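Local coordinates for periplasmic binding protein (Agrobacterium tumefaciens str. B6, PDB 5L9G) that binds the opine mannopine in the periplasm, probably delivering it to an ABC transporter for uptake, at residues A[120-132]-A[218-230]. Numbering follows the deposited sequence.
With MO0 (mannopine), chain C.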
# COMPACT_ATOMS: atom_id res chain seq x y z
N ASN A 120 8.49 -1.71 0.26
CA ASN A 120 8.15 -0.30 0.36
C ASN A 120 7.53 0.08 -0.99
O ASN A 120 7.95 -0.42 -2.04
CB ASN A 120 9.33 0.60 0.70
CG ASN A 120 9.81 0.38 2.11
OD1 ASN A 120 9.07 0.54 3.09
ND2 ASN A 120 11.03 -0.07 2.24
N TYR A 121 6.55 0.97 -0.94
CA TYR A 121 5.82 1.48 -2.10
C TYR A 121 5.40 2.93 -1.79
O TYR A 121 5.60 3.40 -0.67
CB TYR A 121 4.60 0.61 -2.39
CG TYR A 121 3.57 0.60 -1.27
CD1 TYR A 121 3.73 -0.22 -0.16
CD2 TYR A 121 2.45 1.42 -1.33
CE1 TYR A 121 2.80 -0.22 0.88
CE2 TYR A 121 1.51 1.43 -0.30
CZ TYR A 121 1.68 0.59 0.79
OH TYR A 121 0.75 0.58 1.79
N SER A 122 4.82 3.61 -2.77
CA SER A 122 4.36 4.99 -2.58
C SER A 122 2.90 5.11 -2.98
O SER A 122 2.46 4.47 -3.94
CB SER A 122 5.19 5.96 -3.43
OG SER A 122 6.57 5.98 -3.10
N THR A 123 2.16 5.93 -2.23
CA THR A 123 0.79 6.34 -2.54
C THR A 123 1.03 7.73 -3.12
O THR A 123 1.41 8.65 -2.39
CB THR A 123 -0.08 6.35 -1.30
OG1 THR A 123 -0.14 5.02 -0.78
CG2 THR A 123 -1.47 6.84 -1.59
N LEU A 124 0.90 7.87 -4.45
CA LEU A 124 1.32 9.08 -5.15
C LEU A 124 0.29 9.64 -6.12
O LEU A 124 -0.71 8.98 -6.40
CB LEU A 124 2.70 8.80 -5.87
CG LEU A 124 2.78 7.56 -6.80
CD1 LEU A 124 1.92 7.73 -8.07
CD2 LEU A 124 4.22 7.31 -7.24
N ILE A 125 0.58 10.83 -6.67
CA ILE A 125 -0.26 11.55 -7.64
C ILE A 125 0.16 11.19 -9.05
O ILE A 125 1.31 11.39 -9.41
CB ILE A 125 -0.09 13.10 -7.43
CG1 ILE A 125 -0.53 13.52 -6.02
CG2 ILE A 125 -0.84 13.94 -8.52
CD1 ILE A 125 0.14 14.86 -5.55
N ALA A 126 -0.80 10.80 -9.88
CA ALA A 126 -0.58 10.55 -11.31
C ALA A 126 -1.63 11.36 -12.06
O ALA A 126 -2.74 11.54 -11.56
CB ALA A 126 -0.77 9.06 -11.64
N TRP A 127 -1.27 11.86 -13.25
CA TRP A 127 -2.22 12.64 -14.03
C TRP A 127 -2.21 12.25 -15.48
O TRP A 127 -1.22 11.72 -16.01
CB TRP A 127 -2.00 14.14 -13.86
CG TRP A 127 -0.80 14.67 -14.60
CD1 TRP A 127 -0.76 15.10 -15.90
CD2 TRP A 127 0.55 14.76 -14.10
NE1 TRP A 127 0.53 15.49 -16.23
CE2 TRP A 127 1.35 15.30 -15.13
CE3 TRP A 127 1.15 14.48 -12.86
CZ2 TRP A 127 2.72 15.57 -14.97
CZ3 TRP A 127 2.51 14.75 -12.69
CH2 TRP A 127 3.28 15.27 -13.74
N ASN A 128 -3.33 12.56 -16.14
CA ASN A 128 -3.58 12.25 -17.52
C ASN A 128 -2.89 13.30 -18.39
O ASN A 128 -3.27 14.49 -18.35
CB ASN A 128 -5.10 12.29 -17.74
CG ASN A 128 -5.54 11.71 -19.05
OD1 ASN A 128 -4.82 11.75 -20.05
ND2 ASN A 128 -6.74 11.14 -19.05
N LYS A 129 -1.90 12.86 -19.20
CA LYS A 129 -1.19 13.79 -20.10
C LYS A 129 -2.06 14.31 -21.26
O LYS A 129 -1.81 15.39 -21.80
CB LYS A 129 0.13 13.19 -20.61
CG LYS A 129 1.15 12.97 -19.48
CD LYS A 129 2.34 12.11 -19.93
CE LYS A 129 3.26 12.82 -20.88
NZ LYS A 129 4.19 11.86 -21.53
N LYS A 130 -3.13 13.56 -21.63
CA LYS A 130 -4.05 14.04 -22.66
C LYS A 130 -4.78 15.28 -22.08
O LYS A 130 -4.94 16.28 -22.77
CB LYS A 130 -5.05 12.96 -23.07
CG LYS A 130 -5.99 13.42 -24.19
CD LYS A 130 -7.24 12.57 -24.30
CE LYS A 130 -8.41 13.35 -24.88
NZ LYS A 130 -8.05 14.03 -26.17
N THR A 131 -5.13 15.23 -20.77
CA THR A 131 -5.86 16.35 -20.15
C THR A 131 -4.99 17.59 -19.90
O THR A 131 -5.44 18.69 -20.22
CB THR A 131 -6.54 15.87 -18.84
OG1 THR A 131 -7.17 14.62 -19.11
CG2 THR A 131 -7.56 16.91 -18.31
N TYR A 132 -3.82 17.41 -19.26
CA TYR A 132 -2.96 18.48 -18.76
C TYR A 132 -1.60 18.62 -19.43
O TYR A 132 -0.89 19.58 -19.11
CB TYR A 132 -2.72 18.25 -17.24
CG TYR A 132 -4.00 18.10 -16.45
CD1 TYR A 132 -4.90 19.15 -16.33
CD2 TYR A 132 -4.30 16.90 -15.81
CE1 TYR A 132 -6.09 19.01 -15.61
CE2 TYR A 132 -5.49 16.74 -15.10
CZ TYR A 132 -6.37 17.80 -15.00
OH TYR A 132 -7.54 17.65 -14.30
N GLY A 218 -7.85 6.10 -19.64
CA GLY A 218 -7.91 7.56 -19.53
C GLY A 218 -9.25 8.03 -18.98
O GLY A 218 -9.74 9.10 -19.36
N GLU A 219 -9.88 7.22 -18.10
CA GLU A 219 -11.21 7.48 -17.53
C GLU A 219 -11.21 8.53 -16.43
O GLU A 219 -12.28 9.01 -16.04
CB GLU A 219 -11.87 6.18 -17.06
CG GLU A 219 -12.55 5.44 -18.20
CD GLU A 219 -13.24 4.13 -17.85
OE1 GLU A 219 -13.60 3.92 -16.66
OE2 GLU A 219 -13.43 3.30 -18.78
N VAL A 220 -10.02 8.87 -15.91
CA VAL A 220 -9.83 9.89 -14.88
C VAL A 220 -8.82 10.91 -15.39
O VAL A 220 -8.02 10.57 -16.28
CB VAL A 220 -9.41 9.29 -13.50
CG1 VAL A 220 -10.48 8.35 -12.96
CG2 VAL A 220 -8.04 8.61 -13.56
N ASP A 221 -8.79 12.11 -14.78
CA ASP A 221 -7.81 13.13 -15.16
C ASP A 221 -6.62 13.11 -14.23
O ASP A 221 -5.51 13.45 -14.61
CB ASP A 221 -8.47 14.52 -15.25
CG ASP A 221 -9.51 14.55 -16.35
OD1 ASP A 221 -9.22 14.09 -17.48
OD2 ASP A 221 -10.64 14.97 -16.07
N MET A 222 -6.86 12.72 -12.98
CA MET A 222 -5.78 12.60 -11.99
C MET A 222 -6.24 11.60 -10.95
O MET A 222 -7.44 11.41 -10.77
CB MET A 222 -5.39 13.95 -11.37
CG MET A 222 -6.56 14.65 -10.68
SD MET A 222 -5.99 16.23 -9.98
CE MET A 222 -6.02 17.32 -11.44
N ILE A 223 -5.28 10.96 -10.27
CA ILE A 223 -5.59 9.88 -9.33
C ILE A 223 -4.50 9.79 -8.28
O ILE A 223 -3.32 10.00 -8.59
CB ILE A 223 -5.76 8.51 -10.10
CG1 ILE A 223 -6.09 7.32 -9.19
CG2 ILE A 223 -4.51 8.16 -10.99
CD1 ILE A 223 -6.50 6.05 -9.96
N ILE A 224 -4.90 9.47 -7.06
CA ILE A 224 -3.95 9.12 -6.02
C ILE A 224 -4.04 7.60 -5.91
O ILE A 224 -5.08 7.05 -5.54
CB ILE A 224 -4.18 9.79 -4.65
CG1 ILE A 224 -4.12 11.34 -4.76
CG2 ILE A 224 -3.12 9.27 -3.65
CD1 ILE A 224 -4.73 12.08 -3.56
N THR A 225 -2.94 6.92 -6.27
CA THR A 225 -2.89 5.45 -6.17
C THR A 225 -1.41 5.02 -5.98
O THR A 225 -0.52 5.85 -5.80
CB THR A 225 -3.66 4.75 -7.33
OG1 THR A 225 -3.80 3.34 -7.05
CG2 THR A 225 -2.99 4.96 -8.70
N TRP A 226 -1.19 3.71 -6.01
CA TRP A 226 0.11 3.10 -5.73
C TRP A 226 1.03 3.11 -6.95
O TRP A 226 0.59 2.81 -8.06
CB TRP A 226 -0.13 1.70 -5.11
CG TRP A 226 -1.06 1.80 -3.92
CD1 TRP A 226 -0.91 2.62 -2.83
CD2 TRP A 226 -2.23 1.00 -3.67
NE1 TRP A 226 -1.95 2.42 -1.94
CE2 TRP A 226 -2.75 1.40 -2.41
CE3 TRP A 226 -2.91 0.00 -4.39
CZ2 TRP A 226 -3.93 0.87 -1.88
CZ3 TRP A 226 -4.02 -0.61 -3.82
CH2 TRP A 226 -4.53 -0.17 -2.58
N GLY A 227 2.28 3.50 -6.72
CA GLY A 227 3.30 3.68 -7.76
C GLY A 227 3.47 2.52 -8.73
O GLY A 227 3.66 2.74 -9.93
N GLY A 228 3.45 1.30 -8.20
CA GLY A 228 3.60 0.10 -9.04
C GLY A 228 2.45 -0.06 -10.02
O GLY A 228 2.67 -0.37 -11.20
N ARG A 229 1.23 0.22 -9.56
CA ARG A 229 0.03 0.16 -10.40
C ARG A 229 0.12 1.21 -11.51
O ARG A 229 -0.18 0.91 -12.68
CB ARG A 229 -1.24 0.37 -9.57
CG ARG A 229 -1.37 -0.55 -8.33
CD ARG A 229 -1.38 -2.06 -8.67
NE ARG A 229 -1.62 -2.84 -7.45
CZ ARG A 229 -2.27 -4.01 -7.43
NH1 ARG A 229 -2.72 -4.56 -8.56
NH2 ARG A 229 -2.48 -4.63 -6.27
N VAL A 230 0.60 2.42 -11.14
CA VAL A 230 0.73 3.53 -12.12
C VAL A 230 1.78 3.19 -13.17
O VAL A 230 1.50 3.32 -14.36
CB VAL A 230 1.03 4.88 -11.43
CG1 VAL A 230 1.25 5.99 -12.47
CG2 VAL A 230 -0.11 5.27 -10.48
OAB MO0 C . -3.97 -4.14 4.68
CAF MO0 C . -4.93 -4.51 3.73
CAG MO0 C . -4.80 -3.75 2.42
OAC MO0 C . -5.53 -2.57 2.48
CAH MO0 C . -3.38 -3.56 1.94
OAM MO0 C . -2.71 -4.77 1.85
CAI MO0 C . -3.21 -2.75 0.66
OAD MO0 C . -3.85 -3.38 -0.42
CAJ MO0 C . -1.78 -2.41 0.37
OAE MO0 C . -1.26 -1.68 1.45
CAK MO0 C . -1.54 -1.69 -0.96
N MO0 C . -0.48 -2.39 -1.70
CA MO0 C . -0.02 -1.64 -2.89
C MO0 C . -0.60 -2.25 -4.14
O MO0 C . -1.46 -3.15 -4.04
CB MO0 C . 1.49 -1.53 -2.98
CG MO0 C . 2.14 -2.82 -3.46
CD MO0 C . 3.58 -2.92 -3.09
OE1 MO0 C . 4.52 -2.62 -4.08
NE2 MO0 C . 3.98 -3.27 -1.97
OXT MO0 C . -0.28 -1.82 -5.30
O HOH W 1 -2.49 4.16 0.49
O HOH W 2 -8.52 10.74 -21.41
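Trp226 and Tyr121 meet beside bound mannopine, at the end of an antiparallel ladder joining strand 115-128 to strand 222-226. Trp226 CG stands anti to its carbonyl carbon (chi1 -53°), and from there the indole spreads along the ligand. Its CB lies near mannopine OXT; CD1 meets Thr123 OG1 at the ring edge, 3.2 Å away, and Tyr121 CE2 at 3.7 Å. NE1 donates to a water that also bonds Thr123 OG1. Across one indole face runs the ligand: CG and CD2 face mannopine CA, CE3 approaches mannopine C at 3.2 Å, CZ3 lies by mannopine O, and CE2, CZ2 and CH2 lie against CAK. Tyr121 turns its edge toward the five-membered ring, planes at 90°, while its own face takes mannopine CB.

Behind the pocket, paired backbone bonds link Leu124 with Thr225 and Ala126 with Ile223, and Gly227 N reaches Ser122 O (2.9 Å) where helix 227-235 starts. Ala126 CB packs between Ile223 CG2 and Val230 CG1. At the far end Asn128 ND2 donates to Val220 O (3.1 Å), its OD1 capping the next helix through Lys130 N; Thr131 OG1 donates to Asp221 OD1 (2.7 Å).

Arg229 NE and NH2 bond mannopine OXT (2.7 Å) and O (2.9 Å), a paired grip on the carboxylate. The chemistry thus divides recognition: aromatic surfaces hold the carbon chain, while the guanidinium probably balances the carboxylate's charge.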